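Side-chain contact in hypothetical protein PSPTO5229 (PDB 2EVE), which is of unknown function but is built as an EVE domain, related to the ASCH and PUA domains, and so may bind nucleic acid: residues A[11-16]-A[97-102]. Residues are numbered along the deposited sequence; the frame is centred on the assembly and turned at random.
Sequences DEFSIS and LDIGFV
In this EVE domain, the turn before helix 15-21, together with the helix's first residue, packs on the sheet strand 95-110 through two phenylalanine-isoleucine pairs, Phe-13 with Ile-99 and Ile-15 with Phe-101. Each pair sets a ring edge against an isoleucine methyl. Phe-13 and Ile-99 reach out from opposite directions, and CD1 of Ile-99 lies near the plane of the ring, 4.1 Å from Phe-13 CE2. Ile-99 seats CG1 between its backbone N and carbonyl carbon (chi1 62°), so that CD1 meets the Phe-13 ring edge. In the second pair the side chains run roughly perpendicular: Ile-15 CD1 sits at the ring edge, 4.0 Å from Phe-101 CE2, and Ile-15 CG1 borders the same CE2. The phenyl of Phe-101 is swung anti to its backbone N (chi1 179°), which carries its edge to Ile-15. Leu-18, about one turn further along helix 15-21, touches Phe-13, Ile-99 and Phe-101 and so lies beside both pairs. Ser-14 is the helix N-cap, its OG accepting a weak bond from Ser-16 N. No hydrogen bond crosses between 11-16 and 97-102, so the helix start meets the strand through dispersion and hydrophobic burial alone, over a modest 129 Å².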
loop_
_atom_site.group_PDB
_atom_site.type_symbol
_atom_site.label_atom_id
_atom_site.label_comp_id
_atom_site.label_asym_id
_atom_site.label_seq_id
_atom_site.Cartn_x
_atom_site.Cartn_y
_atom_site.Cartn_z
ATOM N N ASP A 11 -9.559 -5.103 -8.282
ATOM C CA ASP A 11 -10.810 -4.737 -8.942
ATOM C C ASP A 11 -11.205 -3.316 -8.567
ATOM O O ASP A 11 -11.995 -2.679 -9.262
ATOM C CB ASP A 11 -11.944 -5.692 -8.567
ATOM C CG ASP A 11 -11.845 -7.021 -9.279
ATOM O OD1 ASP A 11 -11.422 -7.038 -10.456
ATOM O OD2 ASP A 11 -12.208 -8.050 -8.672
ATOM N N GLU A 12 -10.660 -2.830 -7.456
ATOM C CA GLU A 12 -10.946 -1.479 -6.992
ATOM C C GLU A 12 -9.864 -0.529 -7.495
ATOM O O GLU A 12 -10.160 0.540 -8.026
ATOM C CB GLU A 12 -11.003 -1.442 -5.463
ATOM C CG GLU A 12 -11.421 -0.090 -4.902
ATOM C CD GLU A 12 -11.564 -0.096 -3.390
ATOM O OE1 GLU A 12 -11.586 -1.196 -2.797
ATOM O OE2 GLU A 12 -11.664 0.999 -2.800
ATOM N N PHE A 13 -8.608 -0.924 -7.319
ATOM C CA PHE A 13 -7.480 -0.118 -7.775
ATOM C C PHE A 13 -6.286 -1.049 -7.927
ATOM O O PHE A 13 -5.788 -1.603 -6.948
ATOM C CB PHE A 13 -7.183 0.999 -6.768
ATOM C CG PHE A 13 -6.110 1.953 -7.212
ATOM C CD1 PHE A 13 -6.216 2.636 -8.421
ATOM C CD2 PHE A 13 -4.994 2.177 -6.411
ATOM C CE1 PHE A 13 -5.224 3.532 -8.827
ATOM C CE2 PHE A 13 -3.999 3.069 -6.804
ATOM C CZ PHE A 13 -4.114 3.748 -8.014
ATOM N N SER A 14 -5.845 -1.230 -9.168
ATOM C CA SER A 14 -4.737 -2.125 -9.481
ATOM C C SER A 14 -3.484 -1.379 -9.910
ATOM O O SER A 14 -3.514 -0.170 -10.145
ATOM C CB SER A 14 -5.143 -3.061 -10.617
ATOM O OG SER A 14 -5.228 -2.333 -11.832
ATOM N N ILE A 15 -2.381 -2.110 -10.031
ATOM C CA ILE A 15 -1.135 -1.498 -10.461
ATOM C C ILE A 15 -1.308 -1.009 -11.902
ATOM O O ILE A 15 -0.657 -0.049 -12.317
ATOM C CB ILE A 15 0.052 -2.493 -10.367
ATOM C CG1 ILE A 15 1.352 -1.805 -10.788
ATOM C CG2 ILE A 15 -0.219 -3.719 -11.222
ATOM C CD1 ILE A 15 1.801 -0.699 -9.853
ATOM N N SER A 16 -2.189 -1.664 -12.659
ATOM C CA SER A 16 -2.444 -1.253 -14.040
ATOM C C SER A 16 -3.138 0.106 -14.051
ATOM O O SER A 16 -2.874 0.939 -14.921
ATOM C CB SER A 16 -3.318 -2.281 -14.771
ATOM O OG SER A 16 -2.589 -3.463 -15.052
ATOM N N LEU A 97 -2.791 10.092 0.770
ATOM C CA LEU A 97 -1.605 10.692 0.188
ATOM C C LEU A 97 -1.615 10.411 -1.298
ATOM O O LEU A 97 -2.404 9.599 -1.770
ATOM C CB LEU A 97 -0.331 10.156 0.859
ATOM C CG LEU A 97 -0.101 8.655 1.053
ATOM C CD1 LEU A 97 0.084 7.965 -0.286
ATOM C CD2 LEU A 97 1.136 8.473 1.923
ATOM N N ASP A 98 -0.771 11.110 -2.045
ATOM C CA ASP A 98 -0.724 10.894 -3.480
ATOM C C ASP A 98 0.471 10.030 -3.837
ATOM O O ASP A 98 1.565 10.210 -3.298
ATOM C CB ASP A 98 -0.633 12.222 -4.235
ATOM C CG ASP A 98 -1.826 13.125 -3.985
ATOM O OD1 ASP A 98 -2.941 12.609 -3.754
ATOM O OD2 ASP A 98 -1.643 14.358 -4.033
ATOM N N ILE A 99 0.250 9.089 -4.749
ATOM C CA ILE A 99 1.301 8.184 -5.190
ATOM C C ILE A 99 1.500 8.255 -6.700
ATOM O O ILE A 99 0.637 8.738 -7.433
ATOM C CB ILE A 99 0.977 6.724 -4.832
ATOM C CG1 ILE A 99 -0.300 6.281 -5.554
ATOM C CG2 ILE A 99 0.813 6.583 -3.323
ATOM C CD1 ILE A 99 -0.392 4.792 -5.767
ATOM N N GLY A 100 2.647 7.762 -7.151
ATOM C CA GLY A 100 2.947 7.761 -8.570
ATOM C C GLY A 100 3.433 6.404 -9.042
ATOM O O GLY A 100 3.927 5.599 -8.250
ATOM N N PHE A 101 3.299 6.147 -10.339
ATOM C CA PHE A 101 3.723 4.871 -10.901
ATOM C C PHE A 101 5.234 4.756 -11.040
ATOM O O PHE A 101 5.915 5.720 -11.393
ATOM C CB PHE A 101 3.076 4.655 -12.275
ATOM C CG PHE A 101 3.482 3.371 -12.946
ATOM C CD1 PHE A 101 4.421 3.368 -13.973
ATOM C CD2 PHE A 101 2.923 2.162 -12.546
ATOM C CE1 PHE A 101 4.801 2.175 -14.597
ATOM C CE2 PHE A 101 3.291 0.963 -13.160
ATOM C CZ PHE A 101 4.232 0.971 -14.189
ATOM N N VAL A 102 5.756 3.574 -10.731
ATOM C CA VAL A 102 7.181 3.318 -10.871
ATOM C C VAL A 102 7.398 2.109 -11.778
ATOM O O VAL A 102 8.106 2.204 -12.777
ATOM C CB VAL A 102 7.871 3.078 -9.500
ATOM C CG1 VAL A 102 9.324 2.664 -9.717
ATOM C CG2 VAL A 102 7.825 4.351 -8.663
#